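Local coordinates for transmembrane oligosaccharyl transferase (Archaeoglobus fulgidus, PDB 3WAJ), which belongs to the STT3/AglB family, joining a multi-helix membrane region of the GT-C clan to a soluble C-terminal part, and holds a zinc ion, at residues Lys501-Ala506 against Ser768-Ile773; Ile696-Tyr701 against Ile799-Asn804; Asp505-Met510 against Ala559-Met564; Pro702-Ser707 against Ser737-Thr742; Glu613-Lys618 against Thr742-Tyr747. All coordinates share one frame; numbering follows the deposited sequence.

In the fold
The five contacts lie in the C-terminal part, round a mixed sheet: interaction 1 lays a helix on it, interaction 2 brings a turn to its outermost strand 693-698, and interactions 3 to 5 join helices. Interactions 1 and 3 share helix 501-513 and are buried and largely apolar: strand 771-776 packs on its first turns, and the end of helix 554-561 packs further along. Interaction 2 touches interaction 1, but is only partly buried and relies on side-chain amides bonding to backbone. Interactions 4 and 5 use overlapping parts of the start of helix 740-755 and share Thr742. The former, partly buried, brings a carboxylate to the helix start, whereas the latter is buried and sets two acids together.

Interaction 1: Lys501-Ala506 against Ser768-Ile773; sequences KQWYDA and SGYVKI
Val771 is the knob of this contact, and Trp503 with Ala506 forms the hollow that receives it. Its CG2 branch rests over one face of the indole, 3.6 Å from the centroid of the Trp503 five-membered ring and 9° off the ring normal, a CH-pi contact. With CG1 anti to the backbone N (chi1 -176°), the other branch reaches the methyl of Ala506, CG1 to CB 3.8 Å. A small residue suits that place because the strand can then come close to the helix. Ile773 extends the ridge and lays CD1 3.7 Å from Ala506 O. At the other end Tyr770 meets the indole rim to rim, Trp503 CD1 to Tyr770 CE2 4.1 Å, with the planes 69° apart. Gln502 fills the groove beside it, setting its CG 4.0 Å from Tyr770 CB. Helix 501-513 and strand 771-776 run nearly parallel here, as when a helix lies on a sheet. Strand alternation turns the Lys772 CB away from the helix, and its NZ forms a salt bridge with Asp686. No hydrogen bond crosses the contact. Gln502 NE2 hydrogen-bonds to Tyr701 O and Trp503 NE1 to Asp611, so shape and apolar burial hold helix on strand while polar tips tie the helix to its surroundings.

Interaction 2: Ile696-Tyr701 against Ile799-Asn804; sequences IYESDY and IKTNQN
Gln803 reaches across to the end of strand 693-698, beginning with CB 3.8 Å from Glu698 OE2. Its CG lies against the aliphatic Glu698 CG at 3.6 Å. The chain then bends (chi2 -61°), bringing CD within 3.6 Å of Ser699 O and OE1 within 4.1 Å of Asp700 CA. At the tip NE2 donates to Glu698 O (3.1 Å), almost straight at 176°. That carbonyl has a second donor, Asn802 ND2 at 2.8 Å, while Asn802 OD1 accepts from Glu698 N on a lone pair. One asparagine amide thus serves both backbone groups of Glu698, as a neighbouring strand might. Thr801 OG1 donates a hydrogen bond to Glu698 OE2 (2.6 Å) and accepts from Gln803 N, an ST turn within the type I turn from Thr801 to Asn804; Glu698 OE1 forms a salt bridge with Arg805 and accepts from Gly769 N. This turn, linking strands 792-800 and 806-814, abuts outermost strand 693-698, where Asn802 ND2 lies over one face of Tyr697, a ring that stacks with Trp509 of helix 501-513.

Interaction 3: Asp505-Met510 against Ala559-Met564; sequences DALTWM and AVAHRM
Leu507 sets its CB against the CG1 branch of Val560 at 3.6 Å, opening a helix-to-helix contact in the AglB core domain between helix 501-513 and the last turn of helix 554-561. With CG1 anti to the backbone N (chi1 -179°), this branch of Val560 lies between Leu507 CB and the methyl of Thr508, CG2, 3.7 Å away. A short, compact valine suits this place, since its CG1 fits between two neighbouring side chains of the facing helix. Ala561 follows, and its small size lets the backbones come very near: the CA atoms of Leu507 and Ala561 are 4.5 Å apart. Ala561 CA makes a CA-H...O contact with Leu507 O at 3.4 Å, and its methyl packs on the sulfur, Ala561 CB to Met510 SD 3.9 Å. The unbranched Met510 chain continues along the aliphatic part of Arg563, its CG 4.0 Å from Arg563 CG. Between Ala561 and Arg563 in the chain, His562 leaves the helix with positive phi and sends ND1 to Asp521. Beyond CG, the guanidinium of Arg563 has Met510 O over one face and is held by several acceptors: NE bonds to Tyr545 OH and NH2 to Thr514 O. NH1 donates to the adjacent carbonyl His562 O at 2.8 Å, lying above the carbonyl plane, 63° out of it.

Interaction 4: Pro702-Ser707 against Ser737-Thr742; sequences PAEWKS and SPTMGT
Glu704 points its carboxylate into the first turn of helix 740-755, where OE2 accepts from Gly741 N at 2.9 Å, nearly in line with the carboxylate C-O bond. The side chain is bent at chi2 (-85°), which also brings OE2 to 3.0 Å from OG1 of Thr739, the N-cap residue. This is the tight part. Gly741 has no side chain, so its backbone can lie close to Glu704, Pro702 and Trp705: Pro702 CG is 3.8 Å from Gly741 CA, and Trp705 CD1 is 3.7 Å from that same CA. The indole then uses its one N-H, NE1 donating to Thr742 OG1 at 3.1 Å with the oxygen 23° out of the ring plane. Thr742 OG1 is bonded to Glu727 as well, which brings helix 717-732 into the same network. The opposite character belongs to Ala703, Lys706 and Ser707, which lie on the solvent side of the short helix 703-708; Lys706 makes a long, weak ion pair with Asp700. A carboxylate that accepts from an amide in the first turn of a helix is probably favoured by the helix dipole; the two helix starts are joined mostly by polar groups rather than by interdigitated apolar side chains.

Interaction 5: Glu613-Lys618 against Thr742-Tyr747; sequences EMETGK and TQEVLY
Gln743 is the first residue of 742-747 to touch across, its OE1 3.6 Å from Thr616 CB. Its NE2 turns back to Pro738 O, so the amide is held by the loop just before its own helix while its carbonyl end lies by the threonine. Next comes Glu744, whose extended chain (CG anti to the backbone N, chi1 161°) crosses that of Glu615 at about a right angle. Glu744 OE2 stands 2.7 Å from Glu615 OE1, and the two carboxylate planes are 81° apart. At this separation one of the acids probably carries a proton. Glu744 OE1 forms a salt bridge with Lys748 and a hydrogen bond with Ser768, and the lysine charge probably helps offset the crowding of acids. One helical turn after Gln743, Tyr747 completes the face. Its ring edge meets the backbone, CE2 to Glu615 O 3.6 Å in the ring plane, and the same CE2 lies 4.0 Å from the methyl Thr616 CG2. Beyond it a water joins Tyr747 OH (2.9 Å) to Thr616 O (3.2 Å). Thr616 ties OG1 to Ile612 O. The C-terminal end of helix 612-615 thus packs against the first turns of helix 740-755; the former directly follows strand 605-611, and the latter precedes its antiparallel neighbour 771-776, in the mixed alpha/beta part of the protein.

Interaction 1: Lys501-Ala506 against Ser768-Ile773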
# COMPACT_ATOMS: atom_id res chain seq x y z
N LYS A 501 8.20 1.76 -15.86
CA LYS A 501 9.58 1.96 -16.26
C LYS A 501 10.06 3.40 -16.09
O LYS A 501 11.23 3.64 -15.74
CB LYS A 501 9.79 1.46 -17.70
CG LYS A 501 11.19 1.69 -18.23
CD LYS A 501 11.59 0.60 -19.24
CE LYS A 501 12.92 0.93 -19.91
NZ LYS A 501 12.81 2.18 -20.68
N GLN A 502 9.16 4.36 -16.32
CA GLN A 502 9.50 5.76 -16.13
C GLN A 502 9.94 6.04 -14.70
O GLN A 502 11.00 6.65 -14.48
CB GLN A 502 8.32 6.66 -16.51
CG GLN A 502 7.97 6.65 -17.98
CD GLN A 502 6.78 5.78 -18.28
OE1 GLN A 502 6.55 4.77 -17.61
NE2 GLN A 502 5.97 6.19 -19.26
N TRP A 503 9.14 5.60 -13.74
CA TRP A 503 9.46 5.72 -12.31
C TRP A 503 10.71 4.97 -11.92
O TRP A 503 11.59 5.50 -11.23
CB TRP A 503 8.31 5.18 -11.48
CG TRP A 503 7.39 6.21 -10.90
CD1 TRP A 503 6.09 6.46 -11.27
CD2 TRP A 503 7.68 7.10 -9.81
NE1 TRP A 503 5.56 7.46 -10.48
CE2 TRP A 503 6.51 7.86 -9.57
CE3 TRP A 503 8.81 7.32 -9.00
CZ2 TRP A 503 6.44 8.84 -8.58
CZ3 TRP A 503 8.74 8.27 -8.01
CH2 TRP A 503 7.57 9.03 -7.80
N TYR A 504 10.81 3.71 -12.33
CA TYR A 504 11.97 2.92 -11.93
C TYR A 504 13.25 3.55 -12.46
O TYR A 504 14.25 3.62 -11.74
CB TYR A 504 11.85 1.45 -12.36
CG TYR A 504 13.00 0.59 -11.88
CD1 TYR A 504 12.94 -0.06 -10.66
CD2 TYR A 504 14.15 0.45 -12.66
CE1 TYR A 504 14.00 -0.84 -10.21
CE2 TYR A 504 15.23 -0.32 -12.22
CZ TYR A 504 15.15 -0.97 -11.00
OH TYR A 504 16.21 -1.73 -10.60
N ASP A 505 13.22 4.02 -13.71
CA ASP A 505 14.43 4.65 -14.28
C ASP A 505 14.74 5.98 -13.63
O ASP A 505 15.91 6.31 -13.40
CB ASP A 505 14.31 4.82 -15.80
CG ASP A 505 14.44 3.51 -16.55
OD1 ASP A 505 14.85 2.52 -15.91
OD2 ASP A 505 14.15 3.47 -17.77
N ALA A 506 13.70 6.75 -13.32
CA ALA A 506 13.89 8.03 -12.66
C ALA A 506 14.63 7.84 -11.33
O ALA A 506 15.56 8.56 -11.00
CB ALA A 506 12.55 8.74 -12.45
N SER A 768 4.20 15.74 -21.52
CA SER A 768 5.50 15.90 -20.86
C SER A 768 5.81 14.59 -20.15
O SER A 768 5.00 13.64 -20.17
CB SER A 768 5.43 17.04 -19.85
OG SER A 768 4.65 16.65 -18.72
N GLY A 769 6.97 14.53 -19.50
CA GLY A 769 7.39 13.30 -18.85
C GLY A 769 6.44 12.88 -17.73
O GLY A 769 5.97 13.72 -16.93
N TYR A 770 6.19 11.57 -17.67
CA TYR A 770 5.38 10.97 -16.60
C TYR A 770 5.95 11.33 -15.22
O TYR A 770 5.21 11.71 -14.31
CB TYR A 770 5.38 9.45 -16.77
CG TYR A 770 4.31 8.70 -16.01
CD1 TYR A 770 3.28 8.06 -16.68
CD2 TYR A 770 4.34 8.60 -14.61
CE1 TYR A 770 2.30 7.35 -15.99
CE2 TYR A 770 3.36 7.90 -13.92
CZ TYR A 770 2.34 7.28 -14.62
OH TYR A 770 1.36 6.59 -13.97
N VAL A 771 7.27 11.19 -15.08
CA VAL A 771 7.94 11.51 -13.82
C VAL A 771 8.91 12.66 -14.03
O VAL A 771 9.66 12.67 -15.00
CB VAL A 771 8.72 10.29 -13.28
CG1 VAL A 771 9.33 10.62 -11.92
CG2 VAL A 771 7.81 9.09 -13.16
N LYS A 772 8.88 13.64 -13.13
CA LYS A 772 9.80 14.77 -13.17
C LYS A 772 10.52 14.94 -11.84
O LYS A 772 9.91 14.78 -10.78
CB LYS A 772 9.07 16.06 -13.56
CG LYS A 772 8.56 16.06 -14.99
CD LYS A 772 7.68 17.27 -15.22
CE LYS A 772 6.78 17.08 -16.42
NZ LYS A 772 6.19 18.37 -16.81
N ILE A 773 11.80 15.26 -11.89
CA ILE A 773 12.59 15.50 -10.69
C ILE A 773 13.08 16.95 -10.65
O ILE A 773 13.64 17.46 -11.63
CB ILE A 773 13.79 14.56 -10.63
CG1 ILE A 773 13.32 13.11 -10.65
CG2 ILE A 773 14.64 14.81 -9.40
CD1 ILE A 773 14.46 12.11 -10.73

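Interaction 2: Ile696-Tyr701 against Ile799-Asn804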
# COMPACT_ATOMS: atom_id res chain seq x y z
N ILE A 696 15.68 18.88 -13.16
CA ILE A 696 16.99 18.29 -13.43
C ILE A 696 16.91 17.05 -14.30
O ILE A 696 17.91 16.63 -14.89
CB ILE A 696 17.77 17.98 -12.15
CG1 ILE A 696 17.00 16.99 -11.28
CG2 ILE A 696 18.06 19.25 -11.39
CD1 ILE A 696 17.72 16.65 -9.98
N TYR A 697 15.71 16.47 -14.37
CA TYR A 697 15.45 15.22 -15.10
C TYR A 697 13.95 15.00 -15.30
O TYR A 697 13.16 15.29 -14.40
CB TYR A 697 16.05 14.04 -14.32
CG TYR A 697 15.77 12.65 -14.87
CD1 TYR A 697 14.56 11.99 -14.62
CD2 TYR A 697 16.74 11.96 -15.60
CE1 TYR A 697 14.32 10.70 -15.11
CE2 TYR A 697 16.50 10.68 -16.09
CZ TYR A 697 15.29 10.06 -15.84
OH TYR A 697 15.06 8.79 -16.33
N GLU A 698 13.56 14.47 -16.46
CA GLU A 698 12.21 13.89 -16.61
C GLU A 698 12.29 12.56 -17.36
O GLU A 698 13.23 12.31 -18.11
CB GLU A 698 11.25 14.84 -17.35
CG GLU A 698 11.53 15.01 -18.85
CD GLU A 698 10.44 15.82 -19.58
OE1 GLU A 698 9.31 15.96 -19.04
OE2 GLU A 698 10.69 16.32 -20.70
N SER A 699 11.31 11.70 -17.12
CA SER A 699 11.23 10.42 -17.81
C SER A 699 10.58 10.59 -19.16
O SER A 699 10.18 11.69 -19.55
CB SER A 699 10.34 9.47 -17.02
OG SER A 699 9.02 9.97 -16.95
N ASP A 700 10.43 9.46 -19.84
CA ASP A 700 9.66 9.37 -21.06
C ASP A 700 8.18 9.74 -20.83
O ASP A 700 7.72 9.85 -19.68
CB ASP A 700 9.77 7.95 -21.59
CG ASP A 700 9.67 7.88 -23.10
OD1 ASP A 700 9.23 8.89 -23.70
OD2 ASP A 700 10.01 6.82 -23.67
N TYR A 701 7.44 9.92 -21.93
CA TYR A 701 6.03 10.32 -21.89
C TYR A 701 5.13 9.23 -21.32
O TYR A 701 5.53 8.06 -21.30
CB TYR A 701 5.55 10.65 -23.31
CG TYR A 701 6.15 11.91 -23.89
CD1 TYR A 701 5.69 13.15 -23.49
CD2 TYR A 701 7.17 11.85 -24.84
CE1 TYR A 701 6.23 14.31 -24.01
CE2 TYR A 701 7.73 13.02 -25.37
CZ TYR A 701 7.25 14.24 -24.94
OH TYR A 701 7.76 15.41 -25.44
N ILE A 799 14.47 26.15 -21.73
CA ILE A 799 15.00 24.98 -21.03
C ILE A 799 14.79 23.74 -21.90
O ILE A 799 13.72 23.58 -22.47
CB ILE A 799 14.30 24.78 -19.66
CG1 ILE A 799 14.23 26.10 -18.88
CG2 ILE A 799 14.96 23.66 -18.84
CD1 ILE A 799 15.60 26.66 -18.46
N LYS A 800 15.80 22.88 -21.99
CA LYS A 800 15.66 21.62 -22.74
C LYS A 800 15.85 20.40 -21.82
O LYS A 800 16.86 20.29 -21.11
CB LYS A 800 16.67 21.55 -23.88
CG LYS A 800 16.43 20.41 -24.88
CD LYS A 800 17.53 20.40 -25.95
CE LYS A 800 17.37 19.26 -26.94
NZ LYS A 800 18.63 18.97 -27.70
N THR A 801 14.90 19.47 -21.86
CA THR A 801 14.94 18.30 -21.00
C THR A 801 15.70 17.18 -21.69
O THR A 801 15.88 17.20 -22.90
CB THR A 801 13.52 17.83 -20.63
OG1 THR A 801 13.02 16.97 -21.67
CG2 THR A 801 12.59 19.03 -20.48
N ASN A 802 16.09 16.17 -20.92
CA ASN A 802 16.75 14.99 -21.47
C ASN A 802 15.87 14.18 -22.41
O ASN A 802 16.28 13.13 -22.89
CB ASN A 802 17.24 14.10 -20.34
CG ASN A 802 16.16 13.84 -19.32
OD1 ASN A 802 15.54 14.77 -18.79
ND2 ASN A 802 15.90 12.56 -19.05
N GLN A 803 14.64 14.64 -22.65
CA GLN A 803 13.75 14.01 -23.62
C GLN A 803 13.69 14.89 -24.85
O GLN A 803 12.83 14.68 -25.72
CB GLN A 803 12.34 13.85 -23.06
CG GLN A 803 12.27 13.02 -21.79
CD GLN A 803 12.77 11.61 -21.99
OE1 GLN A 803 12.78 11.09 -23.11
NE2 GLN A 803 13.20 10.98 -20.91
N ASN A 804 14.58 15.87 -24.92
CA ASN A 804 14.63 16.83 -26.01
C ASN A 804 13.29 17.52 -26.21
O ASN A 804 12.77 17.61 -27.32
CB ASN A 804 15.15 16.17 -27.31
CG ASN A 804 16.57 15.60 -27.15
OD1 ASN A 804 17.40 16.15 -26.42
ND2 ASN A 804 16.84 14.49 -27.84

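Interaction 3: Asp505-Met510 against Ala559-Met564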
# COMPACT_ATOMS: atom_id res chain seq x y z
N ASP A 505 13.22 4.02 -13.71
CA ASP A 505 14.43 4.65 -14.28
C ASP A 505 14.74 5.98 -13.63
O ASP A 505 15.91 6.31 -13.40
CB ASP A 505 14.31 4.82 -15.80
CG ASP A 505 14.44 3.51 -16.55
OD1 ASP A 505 14.85 2.52 -15.91
OD2 ASP A 505 14.15 3.47 -17.77
N ALA A 506 13.70 6.75 -13.32
CA ALA A 506 13.89 8.03 -12.66
C ALA A 506 14.63 7.84 -11.33
O ALA A 506 15.56 8.56 -11.00
CB ALA A 506 12.55 8.74 -12.45
N LEU A 507 14.22 6.83 -10.57
CA LEU A 507 14.83 6.57 -9.26
C LEU A 507 16.25 6.00 -9.36
O LEU A 507 17.11 6.41 -8.59
CB LEU A 507 13.92 5.69 -8.41
CG LEU A 507 12.59 6.40 -8.25
CD1 LEU A 507 11.57 5.52 -7.56
CD2 LEU A 507 12.82 7.71 -7.50
N THR A 508 16.50 5.08 -10.29
CA THR A 508 17.87 4.60 -10.49
C THR A 508 18.74 5.77 -10.92
O THR A 508 19.89 5.88 -10.49
CB THR A 508 18.03 3.46 -11.51
OG1 THR A 508 17.47 3.85 -12.77
CG2 THR A 508 17.38 2.18 -11.01
N TRP A 509 18.19 6.64 -11.76
CA TRP A 509 18.90 7.85 -12.15
C TRP A 509 19.26 8.68 -10.92
O TRP A 509 20.40 9.11 -10.75
CB TRP A 509 18.07 8.70 -13.12
CG TRP A 509 18.80 9.94 -13.55
CD1 TRP A 509 19.65 10.07 -14.63
CD2 TRP A 509 18.77 11.24 -12.92
NE1 TRP A 509 20.14 11.35 -14.69
CE2 TRP A 509 19.62 12.09 -13.66
CE3 TRP A 509 18.11 11.75 -11.78
CZ2 TRP A 509 19.82 13.44 -13.32
CZ3 TRP A 509 18.31 13.09 -11.44
CH2 TRP A 509 19.16 13.92 -12.21
N MET A 510 18.27 8.90 -10.06
CA MET A 510 18.45 9.68 -8.84
C MET A 510 19.57 9.11 -7.98
O MET A 510 20.42 9.86 -7.49
CB MET A 510 17.14 9.77 -8.03
CG MET A 510 17.33 10.45 -6.68
SD MET A 510 15.80 10.79 -5.81
CE MET A 510 15.16 12.23 -6.66
N ALA A 559 13.87 2.18 -1.69
CA ALA A 559 14.44 0.92 -2.18
C ALA A 559 15.18 1.06 -3.52
O ALA A 559 16.11 0.32 -3.77
CB ALA A 559 13.37 -0.17 -2.25
N VAL A 560 14.79 2.03 -4.35
CA VAL A 560 15.38 2.14 -5.68
C VAL A 560 16.37 3.29 -5.80
O VAL A 560 17.46 3.13 -6.35
CB VAL A 560 14.31 2.21 -6.81
CG1 VAL A 560 14.99 2.31 -8.17
CG2 VAL A 560 13.40 0.99 -6.76
N ALA A 561 16.01 4.45 -5.28
CA ALA A 561 16.90 5.60 -5.33
C ALA A 561 17.93 5.58 -4.20
O ALA A 561 18.92 6.32 -4.27
CB ALA A 561 16.11 6.89 -5.31
N HIS A 562 17.70 4.76 -3.17
CA HIS A 562 18.47 4.84 -1.93
C HIS A 562 18.57 6.30 -1.46
O HIS A 562 19.65 6.76 -1.08
CB HIS A 562 19.89 4.25 -2.09
CG HIS A 562 19.93 2.75 -2.13
ND1 HIS A 562 21.11 2.05 -2.30
CD2 HIS A 562 18.95 1.82 -2.03
CE1 HIS A 562 20.85 0.75 -2.30
NE2 HIS A 562 19.55 0.59 -2.13
N ARG A 563 17.46 7.03 -1.51
CA ARG A 563 17.37 8.37 -0.93
C ARG A 563 16.28 8.38 0.13
O ARG A 563 15.58 7.39 0.30
CB ARG A 563 17.15 9.44 -2.00
CG ARG A 563 18.34 9.60 -2.93
CD ARG A 563 19.67 9.89 -2.18
NE ARG A 563 20.80 10.04 -3.10
CZ ARG A 563 21.58 9.04 -3.52
NH1 ARG A 563 21.37 7.81 -3.07
NH2 ARG A 563 22.58 9.28 -4.37
N MET A 564 16.13 9.48 0.85
CA MET A 564 15.23 9.46 2.00
C MET A 564 13.95 10.26 1.77
O MET A 564 13.99 11.48 1.70
CB MET A 564 15.97 9.97 3.24
CG MET A 564 17.29 9.26 3.51
SD MET A 564 18.13 10.01 4.92
CE MET A 564 19.35 8.74 5.35

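Interaction 4: Pro702-Ser707 against Ser737-Thr742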
# COMPACT_ATOMS: atom_id res chain seq x y z
N PRO A 702 3.92 9.59 -20.87
CA PRO A 702 2.91 8.53 -20.67
C PRO A 702 2.75 7.73 -21.96
O PRO A 702 2.87 8.29 -23.06
CB PRO A 702 1.62 9.30 -20.35
CG PRO A 702 1.95 10.79 -20.45
CD PRO A 702 3.46 10.90 -20.36
N ALA A 703 2.48 6.43 -21.83
CA ALA A 703 2.44 5.51 -22.95
C ALA A 703 1.63 5.98 -24.18
O ALA A 703 2.11 5.90 -25.31
CB ALA A 703 1.93 4.14 -22.48
N GLU A 704 0.41 6.45 -23.95
CA GLU A 704 -0.51 6.78 -25.03
C GLU A 704 0.03 7.90 -25.90
O GLU A 704 -0.18 7.90 -27.11
CB GLU A 704 -1.92 7.10 -24.51
CG GLU A 704 -2.01 8.42 -23.73
CD GLU A 704 -1.65 8.31 -22.23
OE1 GLU A 704 -1.34 7.18 -21.73
OE2 GLU A 704 -1.71 9.39 -21.57
N TRP A 705 0.75 8.84 -25.29
CA TRP A 705 1.33 9.95 -26.04
C TRP A 705 2.65 9.58 -26.71
O TRP A 705 3.00 10.11 -27.78
CB TRP A 705 1.42 11.21 -25.16
CG TRP A 705 0.09 11.91 -25.12
CD1 TRP A 705 -0.90 11.76 -24.18
CD2 TRP A 705 -0.43 12.82 -26.10
NE1 TRP A 705 -1.99 12.53 -24.50
CE2 TRP A 705 -1.74 13.19 -25.68
CE3 TRP A 705 0.07 13.35 -27.29
CZ2 TRP A 705 -2.54 14.08 -26.41
CZ3 TRP A 705 -0.72 14.24 -28.02
CH2 TRP A 705 -2.02 14.60 -27.58
N LYS A 706 3.37 8.64 -26.11
CA LYS A 706 4.56 8.10 -26.76
C LYS A 706 4.08 7.48 -28.07
O LYS A 706 4.64 7.71 -29.14
CB LYS A 706 5.21 7.06 -25.85
CG LYS A 706 6.39 6.32 -26.47
CD LYS A 706 7.62 7.20 -26.59
CE LYS A 706 8.84 6.36 -26.92
NZ LYS A 706 10.09 7.16 -27.09
N SER A 707 2.98 6.75 -27.96
CA SER A 707 2.36 6.07 -29.09
C SER A 707 1.77 7.05 -30.12
O SER A 707 1.98 6.88 -31.32
CB SER A 707 1.30 5.10 -28.56
OG SER A 707 0.41 4.73 -29.57
N SER A 737 -13.06 8.57 -18.75
CA SER A 737 -12.35 9.83 -18.79
C SER A 737 -11.08 9.66 -19.63
O SER A 737 -10.70 8.53 -19.97
CB SER A 737 -12.06 10.30 -17.36
OG SER A 737 -10.97 9.60 -16.82
N PRO A 738 -10.43 10.78 -20.01
CA PRO A 738 -9.27 10.63 -20.90
C PRO A 738 -8.06 10.03 -20.17
O PRO A 738 -8.02 10.08 -18.93
CB PRO A 738 -8.93 12.08 -21.30
CG PRO A 738 -10.19 12.90 -20.96
CD PRO A 738 -10.78 12.20 -19.77
N THR A 739 -7.11 9.49 -20.94
CA THR A 739 -5.82 9.06 -20.39
C THR A 739 -5.14 10.26 -19.74
O THR A 739 -5.36 11.40 -20.15
CB THR A 739 -4.88 8.48 -21.47
OG1 THR A 739 -4.62 9.49 -22.45
CG2 THR A 739 -5.50 7.25 -22.15
N MET A 740 -4.29 9.99 -18.75
CA MET A 740 -3.73 11.08 -17.95
C MET A 740 -2.92 12.10 -18.74
O MET A 740 -2.99 13.30 -18.46
CB MET A 740 -2.93 10.50 -16.77
CG MET A 740 -3.85 9.98 -15.67
SD MET A 740 -2.99 9.15 -14.33
CE MET A 740 -2.17 7.84 -15.28
N GLY A 741 -2.16 11.64 -19.73
CA GLY A 741 -1.46 12.53 -20.63
C GLY A 741 -2.40 13.50 -21.34
O GLY A 741 -2.11 14.70 -21.48
N THR A 742 -3.53 12.98 -21.78
CA THR A 742 -4.55 13.83 -22.39
C THR A 742 -5.14 14.78 -21.34
O THR A 742 -5.41 15.97 -21.62
CB THR A 742 -5.63 12.99 -23.05
OG1 THR A 742 -5.04 12.26 -24.13
CG2 THR A 742 -6.75 13.87 -23.58

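Interaction 5: Glu613-Lys618 against Thr742-Tyr747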
# COMPACT_ATOMS: atom_id res chain seq x y z
N GLU A 613 0.30 11.52 -12.06
CA GLU A 613 -0.84 11.12 -11.24
C GLU A 613 -1.09 12.15 -10.14
O GLU A 613 -2.23 12.55 -9.90
CB GLU A 613 -0.62 9.71 -10.67
CG GLU A 613 -0.68 8.62 -11.73
CD GLU A 613 -0.63 7.21 -11.17
OE1 GLU A 613 -0.96 6.26 -11.91
OE2 GLU A 613 -0.25 7.06 -9.98
N MET A 614 -0.01 12.56 -9.49
CA MET A 614 -0.01 13.70 -8.59
C MET A 614 -0.60 14.95 -9.24
O MET A 614 -1.35 15.70 -8.61
CB MET A 614 1.43 13.97 -8.12
CG MET A 614 1.94 12.90 -7.15
SD MET A 614 3.70 12.98 -6.81
CE MET A 614 3.81 14.69 -6.20
N GLU A 615 -0.26 15.17 -10.50
CA GLU A 615 -0.76 16.34 -11.22
C GLU A 615 -2.26 16.20 -11.47
O GLU A 615 -3.01 17.17 -11.36
CB GLU A 615 -0.02 16.51 -12.55
CG GLU A 615 -0.51 17.65 -13.43
CD GLU A 615 0.17 17.67 -14.80
OE1 GLU A 615 0.03 16.68 -15.53
OE2 GLU A 615 0.84 18.67 -15.15
N THR A 616 -2.69 14.99 -11.80
CA THR A 616 -4.07 14.76 -12.21
C THR A 616 -4.91 13.99 -11.20
O THR A 616 -5.48 14.57 -10.29
CB THR A 616 -4.13 14.07 -13.58
OG1 THR A 616 -3.55 12.77 -13.47
CG2 THR A 616 -3.36 14.89 -14.61
N GLY A 617 -5.01 12.67 -11.37
CA GLY A 617 -5.96 11.87 -10.61
C GLY A 617 -5.81 11.89 -9.10
O GLY A 617 -6.80 11.90 -8.37
N LYS A 618 -4.57 11.91 -8.63
CA LYS A 618 -4.33 11.89 -7.21
C LYS A 618 -4.30 13.29 -6.61
O LYS A 618 -4.11 13.42 -5.39
CB LYS A 618 -3.01 11.16 -6.88
CG LYS A 618 -2.92 9.71 -7.36
CD LYS A 618 -1.63 9.07 -6.85
CE LYS A 618 -1.60 7.57 -7.15
NZ LYS A 618 -0.19 7.03 -7.13
N THR A 742 -3.53 12.98 -21.78
CA THR A 742 -4.55 13.83 -22.39
C THR A 742 -5.14 14.78 -21.34
O THR A 742 -5.41 15.97 -21.62
CB THR A 742 -5.63 12.99 -23.05
OG1 THR A 742 -5.04 12.26 -24.13
CG2 THR A 742 -6.75 13.87 -23.58
N GLN A 743 -5.33 14.29 -20.12
CA GLN A 743 -5.86 15.15 -19.07
C GLN A 743 -4.96 16.35 -18.85
O GLN A 743 -5.44 17.47 -18.67
CB GLN A 743 -6.04 14.38 -17.77
CG GLN A 743 -7.01 13.24 -17.88
CD GLN A 743 -7.30 12.65 -16.53
OE1 GLN A 743 -7.03 13.27 -15.52
NE2 GLN A 743 -7.85 11.43 -16.51
N GLU A 744 -3.65 16.11 -18.85
CA GLU A 744 -2.69 17.20 -18.66
C GLU A 744 -2.78 18.20 -19.83
O GLU A 744 -2.77 19.43 -19.61
CB GLU A 744 -1.27 16.63 -18.55
CG GLU A 744 -0.17 17.65 -18.80
CD GLU A 744 1.23 17.04 -18.69
OE1 GLU A 744 2.10 17.37 -19.53
OE2 GLU A 744 1.46 16.25 -17.74
N VAL A 745 -2.87 17.68 -21.05
CA VAL A 745 -3.05 18.53 -22.23
C VAL A 745 -4.30 19.39 -22.05
O VAL A 745 -4.26 20.59 -22.26
CB VAL A 745 -3.13 17.71 -23.55
CG1 VAL A 745 -3.59 18.58 -24.68
CG2 VAL A 745 -1.76 17.11 -23.90
N LEU A 746 -5.39 18.77 -21.63
CA LEU A 746 -6.62 19.54 -21.41
C LEU A 746 -6.50 20.56 -20.26
O LEU A 746 -7.01 21.68 -20.36
CB LEU A 746 -7.81 18.59 -21.22
CG LEU A 746 -8.13 17.75 -22.46
CD1 LEU A 746 -9.35 16.83 -22.21
CD2 LEU A 746 -8.36 18.64 -23.67
N TYR A 747 -5.83 20.18 -19.17
CA TYR A 747 -5.57 21.10 -18.07
C TYR A 747 -4.87 22.34 -18.57
O TYR A 747 -5.23 23.46 -18.20
CB TYR A 747 -4.64 20.44 -17.05
CG TYR A 747 -5.30 19.52 -16.07
CD1 TYR A 747 -6.57 19.02 -16.29
CD2 TYR A 747 -4.65 19.16 -14.90
CE1 TYR A 747 -7.18 18.18 -15.37
CE2 TYR A 747 -5.25 18.32 -13.97
CZ TYR A 747 -6.52 17.83 -14.21
OH TYR A 747 -7.10 16.98 -13.29
O HOH W 1 -6.66 17.52 -10.50